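Local coordinates for protein ciona betagamma-crystallin (Ciona intestinalis, PDB 2BV2) that serves as a calcium-binding structural protein of the neuroectodermal visual system in a urochordate, a single-domain relative of vertebrate eye-lens crystallins, at residues Ser35-Val46 with Tyr57-Asn66. Sequence-based numbering, arbitrary orientation.
With CA (calcium ion), chain C; SO4 (sulfate ion), chain F.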
# COMPACT_ATOMS: atom_id res chain seq x y z
N SER A 35 4.14 4.60 4.25
CA SER A 35 3.80 5.99 4.42
C SER A 35 3.56 6.74 3.10
O SER A 35 3.07 7.86 3.12
CB SER A 35 4.91 6.66 5.24
OG SER A 35 5.01 6.10 6.54
N SER A 36 3.94 6.17 1.94
CA SER A 36 3.50 6.67 0.65
C SER A 36 3.41 5.53 -0.37
O SER A 36 3.95 4.43 -0.14
CB SER A 36 4.44 7.77 0.14
OG SER A 36 5.75 7.29 -0.07
N ILE A 37 2.73 5.81 -1.48
CA ILE A 37 2.40 4.78 -2.47
C ILE A 37 2.38 5.37 -3.87
O ILE A 37 1.91 6.48 -4.05
CB ILE A 37 1.00 4.13 -2.19
CG1 ILE A 37 0.98 3.36 -0.86
CG2 ILE A 37 0.59 3.20 -3.34
CD1 ILE A 37 -0.39 2.79 -0.53
N ILE A 38 2.89 4.62 -4.84
CA ILE A 38 2.72 4.94 -6.24
C ILE A 38 2.00 3.77 -6.89
O ILE A 38 2.47 2.62 -6.83
CB ILE A 38 4.05 5.17 -6.96
CG1 ILE A 38 4.71 6.44 -6.39
CG2 ILE A 38 3.82 5.27 -8.49
CD1 ILE A 38 6.05 6.79 -6.99
N VAL A 39 0.85 4.04 -7.51
CA VAL A 39 0.20 3.02 -8.34
C VAL A 39 0.60 3.30 -9.78
O VAL A 39 0.20 4.32 -10.34
CB VAL A 39 -1.33 3.02 -8.18
CG1 VAL A 39 -1.97 2.00 -9.11
CG2 VAL A 39 -1.74 2.71 -6.75
N GLU A 40 1.38 2.40 -10.37
CA GLU A 40 1.81 2.56 -11.77
C GLU A 40 0.70 2.15 -12.73
O GLU A 40 0.45 2.84 -13.72
CB GLU A 40 3.06 1.73 -12.05
CG GLU A 40 4.23 2.05 -11.14
CD GLU A 40 4.91 3.37 -11.47
OE1 GLU A 40 4.37 4.16 -12.26
OE2 GLU A 40 6.01 3.61 -10.93
N SER A 41 0.03 1.04 -12.43
CA SER A 41 -1.08 0.55 -13.23
C SER A 41 -2.01 -0.26 -12.36
O SER A 41 -1.61 -0.76 -11.32
CB SER A 41 -0.56 -0.33 -14.37
OG SER A 41 0.21 -1.41 -13.86
N GLY A 42 -3.26 -0.39 -12.81
CA GLY A 42 -4.26 -1.17 -12.13
C GLY A 42 -4.96 -0.38 -11.05
O GLY A 42 -4.50 0.70 -10.67
N THR A 43 -6.10 -0.90 -10.60
CA THR A 43 -6.77 -0.38 -9.41
C THR A 43 -6.46 -1.35 -8.28
O THR A 43 -6.46 -2.56 -8.48
CB THR A 43 -8.29 -0.24 -9.60
OG1 THR A 43 -8.56 0.65 -10.70
CG2 THR A 43 -8.92 0.33 -8.34
N TRP A 44 -6.14 -0.80 -7.11
CA TRP A 44 -5.70 -1.58 -5.94
C TRP A 44 -6.50 -1.20 -4.72
O TRP A 44 -6.87 -0.04 -4.56
CB TRP A 44 -4.22 -1.30 -5.66
CG TRP A 44 -3.33 -1.88 -6.73
CD1 TRP A 44 -3.03 -1.32 -7.92
CD2 TRP A 44 -2.61 -3.11 -6.67
NE1 TRP A 44 -2.19 -2.15 -8.64
CE2 TRP A 44 -1.91 -3.25 -7.88
CE3 TRP A 44 -2.49 -4.11 -5.70
CZ2 TRP A 44 -1.10 -4.34 -8.15
CZ3 TRP A 44 -1.69 -5.19 -5.96
CH2 TRP A 44 -1.00 -5.31 -7.18
N PHE A 45 -6.81 -2.18 -3.88
CA PHE A 45 -7.33 -1.92 -2.55
C PHE A 45 -6.23 -2.24 -1.55
O PHE A 45 -5.63 -3.31 -1.59
CB PHE A 45 -8.55 -2.80 -2.27
CG PHE A 45 -9.77 -2.41 -3.05
CD1 PHE A 45 -10.61 -1.40 -2.59
CD2 PHE A 45 -10.08 -3.05 -4.24
CE1 PHE A 45 -11.75 -1.04 -3.31
CE2 PHE A 45 -11.22 -2.69 -4.96
CZ PHE A 45 -12.04 -1.68 -4.50
N VAL A 46 -6.00 -1.32 -0.63
CA VAL A 46 -5.03 -1.56 0.42
C VAL A 46 -5.78 -1.58 1.74
O VAL A 46 -6.72 -0.83 1.92
CB VAL A 46 -3.88 -0.52 0.40
CG1 VAL A 46 -3.12 -0.60 -0.91
CG2 VAL A 46 -4.39 0.88 0.66
N TYR A 57 -8.96 0.93 1.39
CA TYR A 57 -8.75 2.17 0.64
C TYR A 57 -8.53 1.82 -0.83
O TYR A 57 -7.68 0.97 -1.14
CB TYR A 57 -7.56 2.96 1.17
CG TYR A 57 -7.58 3.12 2.67
CD1 TYR A 57 -8.34 4.09 3.28
CD2 TYR A 57 -6.81 2.30 3.48
CE1 TYR A 57 -8.35 4.23 4.64
CE2 TYR A 57 -6.80 2.45 4.84
CZ TYR A 57 -7.58 3.41 5.41
OH TYR A 57 -7.60 3.57 6.76
N LYS A 58 -9.28 2.49 -1.71
CA LYS A 58 -9.17 2.28 -3.15
C LYS A 58 -8.21 3.27 -3.78
O LYS A 58 -8.29 4.48 -3.55
CB LYS A 58 -10.54 2.44 -3.79
CG LYS A 58 -10.64 1.92 -5.21
CD LYS A 58 -12.03 2.22 -5.75
CE LYS A 58 -12.17 1.79 -7.18
NZ LYS A 58 -13.43 2.31 -7.74
N LEU A 59 -7.33 2.74 -4.61
CA LEU A 59 -6.23 3.50 -5.20
C LEU A 59 -6.22 3.19 -6.66
O LEU A 59 -6.27 2.02 -7.03
CB LEU A 59 -4.89 3.04 -4.63
CG LEU A 59 -4.35 3.65 -3.35
CD1 LEU A 59 -5.40 3.83 -2.30
CD2 LEU A 59 -3.21 2.76 -2.87
N THR A 60 -6.21 4.24 -7.47
CA THR A 60 -6.08 4.12 -8.93
C THR A 60 -4.73 4.71 -9.31
O THR A 60 -4.07 5.34 -8.47
CB THR A 60 -7.23 4.86 -9.64
OG1 THR A 60 -7.23 6.24 -9.25
CG2 THR A 60 -8.56 4.24 -9.24
N PRO A 61 -4.30 4.49 -10.57
CA PRO A 61 -3.00 4.96 -11.01
C PRO A 61 -2.69 6.42 -10.66
O PRO A 61 -3.51 7.30 -10.87
CB PRO A 61 -3.05 4.75 -12.53
CG PRO A 61 -3.92 3.55 -12.68
CD PRO A 61 -5.01 3.77 -11.65
N GLY A 62 -1.49 6.64 -10.12
CA GLY A 62 -1.10 7.95 -9.62
C GLY A 62 -0.22 7.83 -8.39
O GLY A 62 0.07 6.73 -7.92
N LYS A 63 0.18 8.99 -7.88
CA LYS A 63 1.04 9.08 -6.73
C LYS A 63 0.28 9.55 -5.49
O LYS A 63 -0.59 10.42 -5.54
CB LYS A 63 2.21 10.02 -7.03
CG LYS A 63 3.06 9.57 -8.20
CD LYS A 63 4.31 10.45 -8.39
CE LYS A 63 5.20 9.95 -9.55
NZ LYS A 63 6.39 10.82 -9.87
N TYR A 64 0.64 8.93 -4.36
CA TYR A 64 0.00 9.16 -3.07
C TYR A 64 1.14 9.44 -2.08
O TYR A 64 1.71 8.50 -1.49
CB TYR A 64 -0.78 7.91 -2.68
CG TYR A 64 -1.94 7.59 -3.59
CD1 TYR A 64 -1.76 6.84 -4.75
CD2 TYR A 64 -3.22 8.04 -3.29
CE1 TYR A 64 -2.83 6.54 -5.58
CE2 TYR A 64 -4.29 7.77 -4.11
CZ TYR A 64 -4.10 7.01 -5.26
OH TYR A 64 -5.20 6.74 -6.09
N PRO A 65 1.50 10.73 -1.92
CA PRO A 65 2.71 11.08 -1.17
C PRO A 65 2.65 10.94 0.35
O PRO A 65 3.69 11.02 1.01
CB PRO A 65 2.94 12.55 -1.56
CG PRO A 65 1.61 13.07 -1.90
CD PRO A 65 0.84 11.92 -2.50
N ASN A 66 1.45 10.77 0.91
CA ASN A 66 1.28 10.51 2.34
C ASN A 66 -0.02 9.75 2.58
O ASN A 66 -0.85 9.66 1.67
CB ASN A 66 1.33 11.82 3.12
CG ASN A 66 0.40 12.84 2.55
OD1 ASN A 66 -0.74 12.54 2.28
ND2 ASN A 66 0.89 14.07 2.36
CA CA C . 6.66 4.72 7.57
S SO4 F . -3.89 -0.02 -16.71
O1 SO4 F . -4.21 -0.22 -15.30
O2 SO4 F . -5.12 0.26 -17.45
O3 SO4 F . -2.97 1.10 -16.84
O4 SO4 F . -3.25 -1.22 -17.23
O HOH W 1 6.37 6.19 9.36
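Strand 36-41 pairs antiparallel with strand 62-64 in one sheet and strand 44-46 with strand 57-59 in the other, so both segments pass between the two sheets of a beta sandwich, in opposite directions. Each ladder carries four backbone hydrogen bonds, among them Tyr-64 N to Ile-37 O (2.8 Å) and Trp-44 N to Leu-59 O (2.8 Å). The register slips by two residues at the crossing, where the Pro-61 ring lies against the turn, its CD 3.3 Å from Gly-42 O. Exchange of strands between two sheets is the hallmark of the betagamma-crystallin domain, built from two Greek keys; here strand 62-64 of the second motif edges the sheet that contains strand 36-41 of the first. Leu-59 packs between the sheets: its CD2 meets Ile-37 CD1 at 3.7 Å, the two side chains crossing at about a right angle, and Val-46 CG1 also touches CD2, while CB packs on Val-39 CG2. Leu-59 CG sits over one face of the Tyr-64 ring, offset toward its rim, and Ile-37 O lies at that ring's edge. Trp-44 turns the NE1 edge of its indole toward the turn, where NE1 donates to Ser-41 O in the ring plane (3.1 Å). On the outer face Phe-45 and Lys-58 run side by side, Phe-45 CE1 3.7 Å from Lys-58 CG; with that CG anti to the backbone N (chi1 -166°) and the chain extended beyond it, the lysine's CE reaches Thr-43 CG2. With an alanine in place of Phe-45, the methylenes of Lys-58 would probably lose much of their apolar cover, and the chain could swing more freely. Just before strand 36-41, Ser-35 OG binds calcium at 2.4 Å and is also hydrogen-bonded with Asp-74 OD1; Glu-7, Ile-33 and Asp-75 complete the protein ligands.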